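Local atomic coordinates of arginase 1, mitochondrial (Arabidopsis thaliana, PDB entry 6VSU), a protein that hydrolyses L-arginine to urea and L-ornithine with two manganese ions per subunit, and also converts agmatine to putrescine and urea. Residues E83-L93 / R313-K321; A165-F173 / I204-F215. One frame throughout, in Å; residues are numbered along the deposited sequence.

Contact 1 of 2, residues E83-L93 / R313-K321; sequences EGKELKDPRVL and RELAAKISK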
loop_
_atom_site.group_PDB
_atom_site.type_symbol
_atom_site.label_atom_id
_atom_site.label_comp_id
_atom_site.label_asym_id
_atom_site.label_seq_id
_atom_site.Cartn_x
_atom_site.Cartn_y
_atom_site.Cartn_z
ATOM N N GLU E 83 14.009 29.876 -3.607
ATOM C CA GLU E 83 14.649 31.196 -3.855
ATOM C C GLU E 83 14.246 32.232 -2.797
ATOM O O GLU E 83 14.889 33.276 -2.769
ATOM C CB GLU E 83 14.413 31.681 -5.283
ATOM C CG GLU E 83 15.215 30.920 -6.319
ATOM C CD GLU E 83 14.675 31.040 -7.733
ATOM O OE1 GLU E 83 13.441 31.152 -7.883
ATOM O OE2 GLU E 83 15.489 31.032 -8.674
ATOM N N GLY E 84 13.175 32.006 -2.034
ATOM C CA GLY E 84 12.875 32.930 -0.929
ATOM C C GLY E 84 11.579 33.707 -1.114
ATOM O O GLY E 84 11.285 34.527 -0.237
ATOM N N LYS E 85 10.743 33.383 -2.098
ATOM C CA LYS E 85 9.431 34.068 -2.254
ATOM C C LYS E 85 8.431 33.517 -1.242
ATOM O O LYS E 85 8.509 32.345 -0.895
ATOM C CB LYS E 85 8.953 33.991 -3.691
ATOM C CG LYS E 85 9.891 34.802 -4.561
ATOM C CD LYS E 85 9.279 35.378 -5.742
ATOM C CE LYS E 85 10.131 36.455 -6.388
ATOM N NZ LYS E 85 9.700 36.560 -7.803
ATOM N N GLU E 86 7.558 34.398 -0.785
ATOM C CA GLU E 86 6.551 34.126 0.251
ATOM C C GLU E 86 5.209 33.879 -0.447
ATOM O O GLU E 86 4.620 34.835 -0.987
ATOM C CB GLU E 86 6.540 35.300 1.229
ATOM C CG GLU E 86 5.514 35.158 2.354
ATOM C CD GLU E 86 5.596 33.841 3.117
ATOM O OE1 GLU E 86 6.634 33.652 3.871
ATOM O OE2 GLU E 86 4.721 32.951 2.836
ATOM N N LEU E 87 4.750 32.630 -0.385
ATOM C CA LEU E 87 3.559 32.115 -1.091
ATOM C C LEU E 87 2.290 32.636 -0.426
ATOM O O LEU E 87 1.278 32.663 -1.102
ATOM C CB LEU E 87 3.595 30.581 -1.084
ATOM C CG LEU E 87 4.644 29.948 -1.980
ATOM C CD1 LEU E 87 4.783 28.472 -1.669
ATOM C CD2 LEU E 87 4.303 30.165 -3.465
ATOM N N LYS E 88 2.332 33.099 0.814
ATOM C CA LYS E 88 1.144 33.717 1.447
ATOM C C LYS E 88 0.952 35.164 0.998
ATOM O O LYS E 88 -0.111 35.691 1.348
ATOM C CB LYS E 88 1.259 33.676 2.970
ATOM C CG LYS E 88 1.178 32.287 3.561
ATOM C CD LYS E 88 1.631 32.277 4.978
ATOM C CE LYS E 88 1.540 30.882 5.556
ATOM N NZ LYS E 88 2.193 30.914 6.891
ATOM N N ASP E 89 1.928 35.783 0.326
ATOM C CA ASP E 89 1.766 37.093 -0.383
ATOM C C ASP E 89 0.954 36.883 -1.657
ATOM O O ASP E 89 1.356 36.161 -2.557
ATOM C CB ASP E 89 3.122 37.698 -0.697
ATOM C CG ASP E 89 3.128 39.137 -1.124
ATOM O OD1 ASP E 89 2.037 39.655 -1.514
ATOM O OD2 ASP E 89 4.254 39.723 -1.095
ATOM N N PRO E 90 -0.279 37.411 -1.732
ATOM C CA PRO E 90 -1.100 37.312 -2.947
ATOM C C PRO E 90 -0.389 37.775 -4.224
ATOM O O PRO E 90 -0.653 37.220 -5.307
ATOM C CB PRO E 90 -2.286 38.236 -2.672
ATOM C CG PRO E 90 -2.372 38.328 -1.151
ATOM C CD PRO E 90 -0.948 38.145 -0.635
ATOM N N ARG E 91 0.523 38.731 -4.098
ATOM C CA ARG E 91 1.328 39.196 -5.245
ATOM C C ARG E 91 2.239 38.077 -5.738
ATOM O O ARG E 91 2.634 38.134 -6.936
ATOM C CB ARG E 91 2.181 40.396 -4.874
ATOM C CG ARG E 91 1.313 41.598 -4.578
ATOM C CD ARG E 91 2.051 42.753 -3.936
ATOM N NE ARG E 91 2.715 42.271 -2.731
ATOM C CZ ARG E 91 3.344 43.042 -1.878
ATOM N NH1 ARG E 91 3.334 44.355 -2.024
ATOM N NH2 ARG E 91 3.944 42.498 -0.843
ATOM N N VAL E 92 2.554 37.104 -4.896
ATOM C CA VAL E 92 3.331 35.897 -5.311
ATOM C C VAL E 92 2.401 34.791 -5.801
ATOM O O VAL E 92 2.684 34.171 -6.847
ATOM C CB VAL E 92 4.201 35.389 -4.162
ATOM C CG1 VAL E 92 4.887 34.085 -4.525
ATOM C CG2 VAL E 92 5.222 36.446 -3.761
ATOM N N LEU E 93 1.314 34.528 -5.081
ATOM C CA LEU E 93 0.366 33.442 -5.465
ATOM C C LEU E 93 -1.060 33.793 -5.034
ATOM O O LEU E 93 -1.298 34.178 -3.891
ATOM C CB LEU E 93 0.844 32.125 -4.842
ATOM C CG LEU E 93 0.039 30.889 -5.257
ATOM C CD1 LEU E 93 0.144 30.584 -6.754
ATOM C CD2 LEU E 93 0.477 29.658 -4.455
ATOM N N ARG E 313 4.872 25.608 -6.971
ATOM C CA ARG E 313 5.426 26.678 -6.117
ATOM C C ARG E 313 6.642 27.337 -6.818
ATOM O O ARG E 313 6.755 28.589 -6.764
ATOM C CB ARG E 313 5.808 26.087 -4.756
ATOM C CG ARG E 313 4.647 25.661 -3.859
ATOM C CD ARG E 313 5.148 24.758 -2.751
ATOM N NE ARG E 313 6.220 25.311 -1.943
ATOM C CZ ARG E 313 6.171 25.553 -0.662
ATOM N NH1 ARG E 313 5.119 25.234 0.072
ATOM N NH2 ARG E 313 7.225 26.085 -0.090
ATOM N N GLU E 314 7.548 26.524 -7.359
ATOM C CA GLU E 314 8.766 27.035 -8.036
ATOM C C GLU E 314 8.366 27.845 -9.278
ATOM O O GLU E 314 8.947 28.891 -9.490
ATOM C CB GLU E 314 9.754 25.889 -8.258
ATOM C CG GLU E 314 10.323 25.341 -6.960
ATOM C CD GLU E 314 11.008 26.370 -6.082
ATOM O OE1 GLU E 314 11.881 27.074 -6.588
ATOM O OE2 GLU E 314 10.648 26.474 -4.916
ATOM N N LEU E 315 7.364 27.384 -10.027
ATOM C CA LEU E 315 6.889 28.123 -11.211
ATOM C C LEU E 315 6.318 29.458 -10.750
ATOM O O LEU E 315 6.451 30.505 -11.458
ATOM C CB LEU E 315 5.842 27.300 -11.952
ATOM C CG LEU E 315 6.388 26.198 -12.849
ATOM C CD1 LEU E 315 5.243 25.301 -13.355
ATOM C CD2 LEU E 315 7.178 26.741 -14.055
ATOM N N ALA E 316 5.563 29.435 -9.660
ATOM C CA ALA E 316 4.923 30.651 -9.159
ATOM C C ALA E 316 6.046 31.656 -8.866
ATOM O O ALA E 316 5.855 32.814 -9.144
ATOM C CB ALA E 316 4.094 30.363 -7.927
ATOM N N ALA E 317 7.147 31.207 -8.255
ATOM C CA ALA E 317 8.243 32.115 -7.841
ATOM C C ALA E 317 8.864 32.743 -9.086
ATOM O O ALA E 317 9.342 33.866 -9.002
ATOM C CB ALA E 317 9.274 31.369 -7.026
ATOM N N LYS E 318 8.787 32.039 -10.214
ATOM C CA LYS E 318 9.361 32.498 -11.486
ATOM C C LYS E 318 8.395 33.412 -12.250
ATOM O O LYS E 318 8.850 34.344 -12.966
ATOM C CB LYS E 318 9.695 31.259 -12.303
ATOM C CG LYS E 318 10.473 31.548 -13.551
ATOM C CD LYS E 318 11.198 30.337 -14.072
ATOM C CE LYS E 318 12.243 30.729 -15.099
ATOM N NZ LYS E 318 13.478 31.110 -14.411
ATOM N N ILE E 319 7.112 33.085 -12.237
ATOM C CA ILE E 319 6.102 33.900 -12.959
ATOM C C ILE E 319 5.941 35.244 -12.206
ATOM O O ILE E 319 5.915 36.284 -12.860
ATOM C CB ILE E 319 4.807 33.080 -13.147
ATOM C CG1 ILE E 319 5.073 31.883 -14.073
ATOM C CG2 ILE E 319 3.624 33.946 -13.614
ATOM C CD1 ILE E 319 3.927 30.894 -14.107
ATOM N N SER E 320 5.919 35.241 -10.881
ATOM C CA SER E 320 5.571 36.451 -10.102
ATOM C C SER E 320 6.791 37.351 -10.027
ATOM O O SER E 320 7.882 36.820 -9.888
ATOM C CB SER E 320 5.075 36.118 -8.740
ATOM O OG SER E 320 3.935 35.289 -8.818
ATOM N N LYS E 321 6.614 38.658 -10.141
ATOM C CA LYS E 321 7.752 39.590 -10.059
ATOM C C LYS E 321 7.230 40.973 -9.762
ATOM O O LYS E 321 6.002 41.144 -9.720
ATOM C CB LYS E 321 8.573 39.534 -11.348
ATOM C CG LYS E 321 7.821 39.919 -12.601
ATOM C CD LYS E 321 8.365 39.233 -13.815
ATOM C CE LYS E 321 7.841 39.886 -15.069
ATOM N NZ LYS E 321 8.312 39.132 -16.245
ATOM O OXT LYS E 321 8.114 41.807 -9.556
HETATM O O HOH W 1 11.677 29.317 -9.531
HETATM O O HOH W 2 12.010 29.736 -5.634
HETATM O O HOH W 3 12.185 33.548 -7.764
HETATM O O HOH W 4 5.012 39.739 -7.430
#
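The last turns of the C-terminal helix 303-319 in this arginase fold pack against the loop that leads into strand 93-98, an edge strand of the parallel sheet within the chain; Leu87, Leu93 and Lys85 meet the helix, and Val92 O meets Ser320. Leu87 reaches Arg313 at about a right angle and sets CD1 over the centre of one guanidinium face, 3.4 Å from CZ. Arg313 NH2 hydrogen-bonds to Asn78 O, among the ornithine-binding residues. Next along the helix, Ala316 CB lies 4.1 Å from Leu93 CD1. Lys85 runs out extended over Ala317, and its NZ donates to Ala317 O at 3.0 Å, in the carbonyl plane; that oxygen sits near the helix end, where a cation would be expected to be welcome. Three waters connect Glu83 to the helix. One joins Glu83 OE1 to Ala317 O, another joins the same OE1 to Glu314 O, and a third spans the carboxylates of Glu83 and Glu314, whose OE1 atoms stand 4.6 Å apart. Within the loop, Asp89 forms an Asx turn with Arg91 N and takes the Arg91 guanidinium side-on. Just past the helix, Ser320 OG, also hydrogen-bonded with Thr44 OG1, lies anti to its carbonyl carbon (chi1 -59°) and donates to Val92 O at 2.6 Å, tilted 27° from the carbonyl plane.

Contact 2 of 2, residues A165-F173 / I204-F215; sequences AHPDIYDCF and INQEGREQGKRF. With MN (manganese (II) ion), chain B; MN (manganese (II) ion), chain C; ORN (L-ornithine), chain D.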
loop_
_atom_site.group_PDB
_atom_site.type_symbol
_atom_site.label_atom_id
_atom_site.label_comp_id
_atom_site.label_asym_id
_atom_site.label_seq_id
_atom_site.Cartn_x
_atom_site.Cartn_y
_atom_site.Cartn_z
ATOM N N ALA E 165 7.944 12.988 -20.807
ATOM C CA ALA E 165 8.470 11.721 -21.364
ATOM C C ALA E 165 8.047 11.550 -22.861
ATOM O O ALA E 165 8.703 10.794 -23.580
ATOM C CB ALA E 165 8.027 10.542 -20.498
ATOM N N HIS E 166 6.960 12.203 -23.285
ATOM C CA HIS E 166 6.190 11.978 -24.532
ATOM C C HIS E 166 6.117 13.279 -25.304
ATOM O O HIS E 166 5.878 14.304 -24.696
ATOM C CB HIS E 166 4.747 11.526 -24.194
ATOM C CG HIS E 166 4.704 10.362 -23.250
ATOM N ND1 HIS E 166 4.533 10.532 -21.857
ATOM C CD2 HIS E 166 4.894 9.038 -23.487
ATOM C CE1 HIS E 166 4.624 9.359 -21.310
ATOM N NE2 HIS E 166 4.836 8.420 -22.281
ATOM N N PRO E 167 6.260 13.307 -26.644
ATOM C CA PRO E 167 6.143 14.566 -27.399
ATOM C C PRO E 167 4.715 15.088 -27.596
ATOM O O PRO E 167 4.551 16.208 -27.928
ATOM C CB PRO E 167 6.810 14.246 -28.742
ATOM C CG PRO E 167 6.813 12.765 -28.817
ATOM C CD PRO E 167 6.781 12.191 -27.425
ATOM N N ASP E 168 3.713 14.230 -27.397
ATOM C CA ASP E 168 2.266 14.553 -27.527
ATOM C C ASP E 168 1.945 15.231 -28.869
ATOM O O ASP E 168 1.222 16.248 -28.912
ATOM C CB ASP E 168 1.830 15.346 -26.300
ATOM C CG ASP E 168 1.921 14.501 -25.043
ATOM O OD1 ASP E 168 1.957 13.268 -25.171
ATOM O OD2 ASP E 168 1.937 15.082 -23.963
ATOM N N ILE E 169 2.395 14.664 -29.967
ATOM C CA ILE E 169 2.362 15.400 -31.249
ATOM C C ILE E 169 1.820 14.530 -32.378
ATOM O O ILE E 169 1.965 14.911 -33.589
ATOM C CB ILE E 169 3.766 15.947 -31.449
ATOM C CG1 ILE E 169 3.674 17.229 -32.254
ATOM C CG2 ILE E 169 4.733 14.947 -32.058
ATOM C CD1 ILE E 169 5.005 17.940 -32.341
ATOM N N TYR E 170 1.171 13.422 -32.021
ATOM C CA TYR E 170 0.392 12.611 -32.969
ATOM C C TYR E 170 -0.692 13.539 -33.544
ATOM O O TYR E 170 -1.223 14.412 -32.878
ATOM C CB TYR E 170 -0.322 11.438 -32.303
ATOM C CG TYR E 170 0.508 10.334 -31.708
ATOM C CD1 TYR E 170 0.885 9.245 -32.476
ATOM C CD2 TYR E 170 0.825 10.313 -30.362
ATOM C CE1 TYR E 170 1.558 8.161 -31.934
ATOM C CE2 TYR E 170 1.532 9.252 -29.816
ATOM C CZ TYR E 170 1.903 8.165 -30.591
ATOM O OH TYR E 170 2.590 7.083 -30.078
ATOM N N ASP E 171 -0.939 13.369 -34.819
ATOM C CA ASP E 171 -1.982 14.105 -35.543
ATOM C C ASP E 171 -3.325 13.927 -34.815
ATOM O O ASP E 171 -4.034 14.927 -34.580
ATOM C CB ASP E 171 -2.037 13.620 -36.989
ATOM C CG ASP E 171 -3.149 14.324 -37.726
ATOM O OD1 ASP E 171 -3.182 15.570 -37.670
ATOM O OD2 ASP E 171 -4.013 13.622 -38.232
ATOM N N CYS E 172 -3.683 12.692 -34.499
ATOM C CA CYS E 172 -5.049 12.342 -34.040
ATOM C C CYS E 172 -5.024 10.981 -33.333
ATOM O O CYS E 172 -5.472 10.001 -33.970
ATOM C CB CYS E 172 -5.995 12.239 -35.234
ATOM S SG CYS E 172 -7.707 12.411 -34.701
ATOM N N PHE E 173 -4.455 10.937 -32.125
ATOM C CA PHE E 173 -4.298 9.696 -31.329
ATOM C C PHE E 173 -5.663 9.045 -31.083
ATOM O O PHE E 173 -6.533 9.640 -30.445
ATOM C CB PHE E 173 -3.624 9.961 -29.989
ATOM C CG PHE E 173 -3.007 8.709 -29.435
ATOM C CD1 PHE E 173 -1.931 8.119 -30.091
ATOM C CD2 PHE E 173 -3.533 8.097 -28.304
ATOM C CE1 PHE E 173 -1.372 6.937 -29.611
ATOM C CE2 PHE E 173 -2.986 6.900 -27.845
ATOM C CZ PHE E 173 -1.923 6.307 -28.509
ATOM N N ILE E 204 8.839 7.754 -27.829
ATOM C CA ILE E 204 8.532 8.428 -29.109
ATOM C C ILE E 204 8.711 7.406 -30.216
ATOM O O ILE E 204 9.574 6.478 -30.090
ATOM C CB ILE E 204 9.427 9.677 -29.258
ATOM C CG1 ILE E 204 9.159 10.430 -30.564
ATOM C CG2 ILE E 204 10.899 9.341 -29.143
ATOM C CD1 ILE E 204 9.769 11.796 -30.569
ATOM N N ASN E 205 7.905 7.541 -31.249
ATOM C CA ASN E 205 7.974 6.611 -32.398
ATOM C C ASN E 205 8.195 7.423 -33.666
ATOM O O ASN E 205 8.301 8.636 -33.559
ATOM C CB ASN E 205 6.733 5.734 -32.450
ATOM C CG ASN E 205 5.431 6.472 -32.658
ATOM O OD1 ASN E 205 5.353 7.704 -32.770
ATOM N ND2 ASN E 205 4.384 5.703 -32.784
ATOM N N GLN E 206 8.201 6.768 -34.816
ATOM C CA GLN E 206 8.489 7.434 -36.098
ATOM C C GLN E 206 7.478 8.563 -36.304
ATOM O O GLN E 206 7.975 9.674 -36.606
ATOM C CB GLN E 206 8.570 6.486 -37.287
ATOM C CG GLN E 206 9.421 7.070 -38.433
ATOM C CD GLN E 206 10.731 7.752 -38.027
ATOM O OE1 GLN E 206 11.567 7.233 -37.274
ATOM N NE2 GLN E 206 10.920 8.975 -38.497
ATOM N N GLU E 207 6.171 8.329 -36.062
ATOM C CA GLU E 207 5.144 9.401 -36.187
ATOM C C GLU E 207 5.556 10.612 -35.329
ATOM O O GLU E 207 5.499 11.713 -35.811
ATOM C CB GLU E 207 3.701 8.946 -35.889
ATOM C CG GLU E 207 2.679 10.074 -36.148
ATOM C CD GLU E 207 1.162 9.918 -35.956
ATOM O OE1 GLU E 207 0.686 8.767 -35.832
ATOM O OE2 GLU E 207 0.440 10.988 -35.980
ATOM N N GLY E 208 6.008 10.432 -34.111
ATOM C CA GLY E 208 6.429 11.560 -33.276
ATOM C C GLY E 208 7.616 12.322 -33.876
ATOM O O GLY E 208 7.642 13.584 -33.704
ATOM N N ARG E 209 8.623 11.599 -34.384
ATOM C CA ARG E 209 9.841 12.213 -34.987
ATOM C C ARG E 209 9.476 12.980 -36.266
ATOM O O ARG E 209 9.902 14.125 -36.397
ATOM C CB ARG E 209 10.906 11.141 -35.243
ATOM C CG ARG E 209 11.402 10.431 -33.992
ATOM C CD ARG E 209 12.264 9.222 -34.302
ATOM N NE ARG E 209 12.665 8.471 -33.122
ATOM C CZ ARG E 209 13.503 8.932 -32.212
ATOM N NH1 ARG E 209 14.010 10.140 -32.347
ATOM N NH2 ARG E 209 13.822 8.201 -31.164
ATOM N N GLU E 210 8.672 12.365 -37.137
ATOM C CA GLU E 210 8.160 12.984 -38.387
ATOM C C GLU E 210 7.335 14.250 -38.111
ATOM O O GLU E 210 7.602 15.289 -38.739
ATOM C CB GLU E 210 7.326 11.997 -39.177
ATOM C CG GLU E 210 8.232 11.116 -39.964
ATOM C CD GLU E 210 9.064 11.958 -40.939
ATOM O OE1 GLU E 210 8.483 12.960 -41.540
ATOM O OE2 GLU E 210 10.289 11.661 -41.053
ATOM N N GLN E 211 6.437 14.178 -37.147
ATOM C CA GLN E 211 5.652 15.363 -36.711
ATOM C C GLN E 211 6.609 16.452 -36.177
ATOM O O GLN E 211 6.378 17.636 -36.486
ATOM C CB GLN E 211 4.551 14.979 -35.693
ATOM C CG GLN E 211 3.399 14.221 -36.330
ATOM C CD GLN E 211 2.356 15.113 -36.972
ATOM O OE1 GLN E 211 2.473 15.408 -38.154
ATOM N NE2 GLN E 211 1.369 15.596 -36.195
ATOM N N GLY E 212 7.643 16.107 -35.410
ATOM C CA GLY E 212 8.637 17.115 -34.967
ATOM C C GLY E 212 9.324 17.826 -36.161
ATOM O O GLY E 212 9.358 19.062 -36.177
ATOM N N LYS E 213 9.702 17.079 -37.187
ATOM C CA LYS E 213 10.322 17.646 -38.399
ATOM C C LYS E 213 9.313 18.541 -39.094
ATOM O O LYS E 213 9.670 19.656 -39.394
ATOM C CB LYS E 213 10.800 16.540 -39.332
ATOM C CG LYS E 213 11.812 15.602 -38.713
ATOM C CD LYS E 213 12.598 14.961 -39.809
ATOM C CE LYS E 213 13.679 14.044 -39.294
ATOM N NZ LYS E 213 14.350 13.391 -40.448
ATOM N N ARG E 214 8.066 18.099 -39.196
ATOM C CA ARG E 214 7.005 18.851 -39.907
ATOM C C ARG E 214 6.827 20.221 -39.252
ATOM O O ARG E 214 6.547 21.208 -39.989
ATOM C CB ARG E 214 5.686 18.074 -39.903
ATOM C CG ARG E 214 4.488 18.832 -40.444
ATOM C CD ARG E 214 3.284 17.938 -40.587
ATOM N NE ARG E 214 2.066 18.686 -40.817
ATOM C CZ ARG E 214 0.894 18.404 -40.263
ATOM N NH1 ARG E 214 0.755 17.372 -39.431
ATOM N NH2 ARG E 214 -0.146 19.173 -40.546
ATOM N N PHE E 215 6.981 20.318 -37.944
ATOM C CA PHE E 215 6.704 21.584 -37.230
ATOM C C PHE E 215 7.990 22.275 -36.795
ATOM O O PHE E 215 7.889 23.330 -36.173
ATOM C CB PHE E 215 5.774 21.362 -36.036
ATOM C CG PHE E 215 4.405 20.892 -36.418
ATOM C CD1 PHE E 215 3.586 21.651 -37.236
ATOM C CD2 PHE E 215 3.952 19.662 -35.972
ATOM C CE1 PHE E 215 2.327 21.202 -37.589
ATOM C CE2 PHE E 215 2.686 19.218 -36.316
ATOM C CZ PHE E 215 1.879 19.986 -37.132
HETATM MN MN MN B . 3.900 12.372 -20.726
HETATM MN MN MN C . 2.144 14.759 -22.061
HETATM N N ORN D . 0.898 5.336 -25.500
HETATM C CA ORN D . 0.932 6.809 -25.675
HETATM C CB ORN D . 1.163 7.486 -24.325
HETATM C CG ORN D . 0.772 8.953 -24.279
HETATM C CD ORN D . 1.003 9.571 -22.912
HETATM N NE ORN D . 1.063 11.030 -22.888
HETATM C C ORN D . 2.048 7.194 -26.655
HETATM O O ORN D . 2.475 6.323 -27.413
HETATM O OXT ORN D . 2.437 8.359 -26.621
HETATM O O HOH W 5 2.628 12.717 -22.436
HETATM O O HOH W 6 -0.846 17.145 -37.293
HETATM O O HOH W 7 -2.232 10.187 -35.298
HETATM O O HOH W 8 0.207 13.362 -22.498
#
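The irregular backbone of 165-173 runs along helix 206-215, coming closest where Ile169 CA lies 5.9 Å from Gly208 CA. Ile169 puts CG2 3.6 Å from Gly208 O and against Gln211 CB, while CD1 reaches Phe215. Nearer the sheet, Pro167 CG meets Ile204 CD1 at 3.6 Å. In Gln211 the bend at chi2 (-84°) brings NE2 to Ile169 O, to which it donates at 2.8 Å, nearly in line with the carbonyl. One turn earlier, Glu207 reaches the loop alongside it, its chain extended: OE2 accepts from Asp171 N at 3.0 Å, and OE1 lies in the plane of the Tyr170 ring at its edge, 3.4 Å from CD1. Asn205 caps the helix by accepting from Gly208 N, and its amide stands steeply to the Tyr170 ring. Tyr170 OH donates to ornithine O at 2.8 Å, while Phe173 covers one ring face. On the same loop His166 ND1 and Asp168 OD2 each bind one manganese, and a water bridges the two metals. The helix thus grips, through Gln211 and Glu207, the backbone on both sides of Tyr170, consistent with its fixing the phenol that holds the product's carboxylate, at the end of ornithine away from the metals.

Contacts 1 and 2 lie on opposite sides of the chain's centre, 34 Å apart between centres, and share no helix or strand. Each lays an irregular loop on a helix, and each is partly buried, mixing apolar packing with buried polar side chains, Ser320 in contact 1 and Gln211 in contact 2, while Glu83 and Asp171 are exposed. The helix ends used differ: contact 1 works at a C-terminal end, where a lysine meets a backbone carbonyl, whereas contact 2 starts at a capped N-terminal end and continues along the helix, with glutamate and glutamine side chains seizing loop backbone. Only contact 2 carries metal ligands; contact 1 comes near ornithine-binding residues through Arg313, while in contact 2 Asn205 packs on Asn78 of a neighbouring subunit.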